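Local coordinates for PhnB protein (Bacillus cereus, PDB 3OMS) that is a putative 3-demethylubiquinone-9 3-methyltransferase of the glyoxalase superfamily, its actual reaction and substrate being uncertain, at residues 98-101 / 102-106; 22-25 / 26-30. All coordinates share one frame; numbering follows the deposited sequence.

Both contacts are local, between residues along one helix: contact 2 spans nearly all of helix 21-29, contact 1 the last turns of helix 92-103 and the beta turn that follows. Each is partly buried, with one flank against its own mixed four-stranded sheet and the other near the surface. Contact 2 is the more polar, with side chains adding second hydrogen bonds to helix carbonyls; in contact 1 the hydrogen bonds are all backbone, and aliphatic packing fills in the rest. The helices also meet directly: Phe27 CZ lies 3.4 Å from Lys101 O, and the same ring packs against Leu102. The centres of the two contacts are about 13 Å apart.

Contact 1. Residues 98-101 / 102-106; sequences VFHK and LAQDG
Ala103 N donates to Phe99 O at 2.8 Å, and one residue earlier Leu102 N reaches Val98 O at 3.0 Å with a nearly straight N-H...O angle of 168°. The next amide breaks this pattern: Gln104 N turns back to Lys101 O, a longer i to i+3 bond of 3.3 Å whose donor sits above the carbonyl plane. Helix 92-103 runs out here, and a type II beta turn from Ala103 to Gly106, closed by Gly106 N to Ala103 O, leads into strand 107-111. In this glyoxalase-type fold the helix lies against the sheet formed by strands 83-89, 131-136, 121-125 and 107-111. On the exposed flank Gln104 bends back at chi2 (-63°), bringing its amide over one face of the His100 ring near the rim, the two planes 58° apart; His100 has two conformers, so this contact is doubtful. Gln104 CG rests 3.2 Å from Lys101 O. On the buried flank Val98 and Leu102 lie side by side, Val98 CG1 meeting Leu102 CD1 at 3.7 Å. Leu134 packs on Val98, and Leu31 and Trp132 pack on Leu102, while Phe99 reaches Ile108, Leu124 and Leu134.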
# COMPACT_ATOMS: atom_id res chain seq x y z
N VAL A 98 10.58 0.67 -16.88
CA VAL A 98 9.53 1.01 -15.96
C VAL A 98 9.90 2.24 -15.12
O VAL A 98 9.07 3.10 -14.87
CB VAL A 98 9.19 -0.16 -15.01
CG1 VAL A 98 8.06 0.21 -14.12
CG2 VAL A 98 8.85 -1.43 -15.76
N PHE A 99 11.13 2.29 -14.65
CA PHE A 99 11.56 3.45 -13.86
C PHE A 99 11.36 4.77 -14.64
O PHE A 99 10.79 5.72 -14.12
CB PHE A 99 13.02 3.30 -13.41
CG PHE A 99 13.45 4.31 -12.39
CD1 PHE A 99 13.23 4.08 -11.04
CD2 PHE A 99 14.07 5.50 -12.77
CE1 PHE A 99 13.63 5.00 -10.09
CE2 PHE A 99 14.45 6.44 -11.81
CZ PHE A 99 14.24 6.19 -10.51
N HIS A 100 11.86 4.79 -15.87
CA HIS A 100 11.82 5.98 -16.75
C HIS A 100 10.38 6.41 -17.00
O HIS A 100 10.07 7.58 -16.98
CB HIS A 100 12.55 5.67 -18.06
CG HIS A 100 12.40 6.70 -19.14
ND1 HIS A 100 12.96 7.95 -19.07
CD2 HIS A 100 11.79 6.62 -20.35
CE1 HIS A 100 12.70 8.60 -20.18
NE2 HIS A 100 11.99 7.82 -20.97
N LYS A 101 9.51 5.42 -17.19
CA LYS A 101 8.11 5.75 -17.41
C LYS A 101 7.50 6.37 -16.15
O LYS A 101 6.80 7.38 -16.24
CB LYS A 101 7.33 4.50 -17.87
CG LYS A 101 7.61 4.15 -19.38
CD LYS A 101 6.82 2.93 -19.78
CE LYS A 101 6.87 2.51 -21.27
NZ LYS A 101 6.07 1.17 -21.27
N LEU A 102 7.72 5.73 -15.00
CA LEU A 102 7.16 6.21 -13.70
C LEU A 102 7.74 7.56 -13.27
O LEU A 102 7.07 8.34 -12.58
CB LEU A 102 7.41 5.15 -12.61
CG LEU A 102 6.59 3.87 -12.62
CD1 LEU A 102 7.23 2.84 -11.64
CD2 LEU A 102 5.13 4.17 -12.24
N ALA A 103 8.99 7.82 -13.67
CA ALA A 103 9.65 9.10 -13.35
C ALA A 103 9.06 10.31 -14.08
O ALA A 103 9.34 11.44 -13.66
CB ALA A 103 11.21 9.00 -13.68
N GLN A 104 8.29 10.12 -15.18
CA GLN A 104 7.83 11.25 -16.00
C GLN A 104 6.91 12.13 -15.16
O GLN A 104 5.92 11.66 -14.60
CB GLN A 104 7.10 10.78 -17.25
CG GLN A 104 7.83 9.74 -18.15
CD GLN A 104 9.15 10.20 -18.81
OE1 GLN A 104 10.03 10.78 -18.18
NE2 GLN A 104 9.33 9.81 -20.08
N ASP A 105 7.30 13.38 -15.00
CA ASP A 105 6.59 14.36 -14.15
C ASP A 105 6.47 13.88 -12.70
O ASP A 105 5.59 14.31 -11.96
CB ASP A 105 5.21 14.69 -14.77
CG ASP A 105 5.33 15.50 -16.06
OD1 ASP A 105 6.39 16.11 -16.30
OD2 ASP A 105 4.38 15.53 -16.82
N GLY A 106 7.40 13.01 -12.30
CA GLY A 106 7.48 12.49 -10.93
C GLY A 106 8.59 13.18 -10.16
O GLY A 106 9.06 14.23 -10.54

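Contact 2. Residues 22-25 / 26-30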
# COMPACT_ATOMS: atom_id res chain seq x y z
N GLU A 22 -8.75 6.76 -13.04
CA GLU A 22 -8.88 6.02 -14.29
C GLU A 22 -7.61 6.21 -15.13
O GLU A 22 -7.06 5.23 -15.65
CB GLU A 22 -10.12 6.43 -15.07
CG GLU A 22 -10.29 5.53 -16.35
CD GLU A 22 -11.64 5.62 -16.99
OE1 GLU A 22 -12.54 6.34 -16.48
OE2 GLU A 22 -11.82 4.92 -18.02
N GLU A 23 -7.14 7.47 -15.24
CA GLU A 23 -5.90 7.72 -15.95
C GLU A 23 -4.73 6.93 -15.33
O GLU A 23 -3.89 6.36 -16.03
CB GLU A 23 -5.59 9.22 -15.94
CG GLU A 23 -4.37 9.67 -16.75
CD GLU A 23 -4.03 11.13 -16.39
OE1 GLU A 23 -4.85 12.01 -16.68
OE2 GLU A 23 -3.00 11.38 -15.77
N ALA A 24 -4.69 6.92 -14.00
CA ALA A 24 -3.60 6.27 -13.27
C ALA A 24 -3.60 4.80 -13.51
O ALA A 24 -2.55 4.19 -13.84
CB ALA A 24 -3.72 6.58 -11.75
N MSE A 25 -4.80 4.19 -13.43
CA MSE A 25 -4.94 2.78 -13.70
C MSE A 25 -4.55 2.39 -15.11
O MSE A 25 -3.86 1.39 -15.33
CB MSE A 25 -6.41 2.39 -13.46
CG MSE A 25 -6.72 1.00 -13.43
SE MSE A 25 -8.51 0.84 -12.50
CE MSE A 25 -9.53 2.01 -13.73
N ASN A 26 -5.01 3.17 -16.08
CA ASN A 26 -4.60 2.92 -17.46
C ASN A 26 -3.08 2.98 -17.62
O ASN A 26 -2.47 2.17 -18.33
CB ASN A 26 -5.36 3.86 -18.43
CG ASN A 26 -6.79 3.33 -18.73
OD1 ASN A 26 -6.95 2.36 -19.41
ND2 ASN A 26 -7.78 3.96 -18.18
N PHE A 27 -2.45 3.92 -16.92
CA PHE A 27 -0.99 4.06 -16.93
C PHE A 27 -0.33 2.87 -16.31
O PHE A 27 0.53 2.24 -16.94
CB PHE A 27 -0.59 5.35 -16.21
CG PHE A 27 0.90 5.56 -16.09
CD1 PHE A 27 1.72 5.54 -17.21
CD2 PHE A 27 1.46 5.86 -14.86
CE1 PHE A 27 3.10 5.80 -17.11
CE2 PHE A 27 2.82 6.12 -14.74
CZ PHE A 27 3.63 6.08 -15.85
N TYR A 28 -0.78 2.48 -15.11
CA TYR A 28 -0.10 1.39 -14.37
C TYR A 28 -0.22 0.05 -15.08
O TYR A 28 0.73 -0.71 -15.18
CB TYR A 28 -0.66 1.25 -12.96
CG TYR A 28 -0.45 2.46 -12.08
CD1 TYR A 28 0.64 3.36 -12.28
CD2 TYR A 28 -1.29 2.71 -11.02
CE1 TYR A 28 0.80 4.44 -11.45
CE2 TYR A 28 -1.16 3.78 -10.23
CZ TYR A 28 -0.11 4.66 -10.43
OH TYR A 28 -0.01 5.69 -9.54
N THR A 29 -1.40 -0.23 -15.61
CA THR A 29 -1.60 -1.51 -16.25
C THR A 29 -0.79 -1.61 -17.57
O THR A 29 -0.61 -2.70 -18.08
CB THR A 29 -3.07 -1.83 -16.53
OG1 THR A 29 -3.63 -0.78 -17.30
CG2 THR A 29 -3.88 -1.99 -15.25
N SER A 30 -0.29 -0.50 -18.10
CA SER A 30 0.59 -0.54 -19.28
C SER A 30 2.07 -0.88 -18.99
O SER A 30 2.85 -1.13 -19.93
CB SER A 30 0.54 0.81 -20.00
OG SER A 30 1.39 1.79 -19.39
O HOH W 1 -10.13 2.90 -18.68
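Asn26 grips Glu22 O twice. Asn26 N makes the regular helical bond to Glu22 O at 2.9 Å, almost straight, while Asn26 ND2, also 2.9 Å from Glu22 O, arrives from the opposite face of the carbonyl plane, 53° out of it, in a clearly bent bond. The fold-back comes from chi1 (-80°), which sets CG beside the backbone N and returns the amide along the helix, side by side with the Glu22 chain and nearly coplanar with its carboxylate. A water joins the two polar ends: it accepts from Asn26 ND2 at 2.6 Å and donates to Glu22 OE2, which also forms a salt bridge with Arg42.

Phe27 N bonds to Glu23 O, and the Phe27 ring leads off the helix to Tyr128 and a cation-pi contact with Lys127. Tyr28 N takes Ala24 O at 2.8 Å, nearly along the C=O axis. Ala24 O also lies over one face of the Tyr28 ring, offset toward the rim, 3.2 Å from Tyr28 CG, and Ala24 CB reaches the ring at CE2. This is the inner face of helix 21-29, which in the glyoxalase-type fold packs on a mixed sheet: selenomethionine Met25 rests on Ile37, Ile40, Ala57 and Phe59, and Ala24 and Tyr28 on Phe17, with Tyr28 also meeting Trp132 edge-to-face and bonding through OH to Asp126.

At Thr29 the double grip recurs. Thr29 N and OG1 approach Met25 O from opposite faces of its plane, at 3.0 Å and 2.9 Å; chi1 of 56° swings OG1 back over the helix toward that oxygen. Ser30 then turns its OG onto Phe27 O, 2.6 Å away in the carbonyl plane and on a lone pair, beside the bond from Ser30 N to the same oxygen.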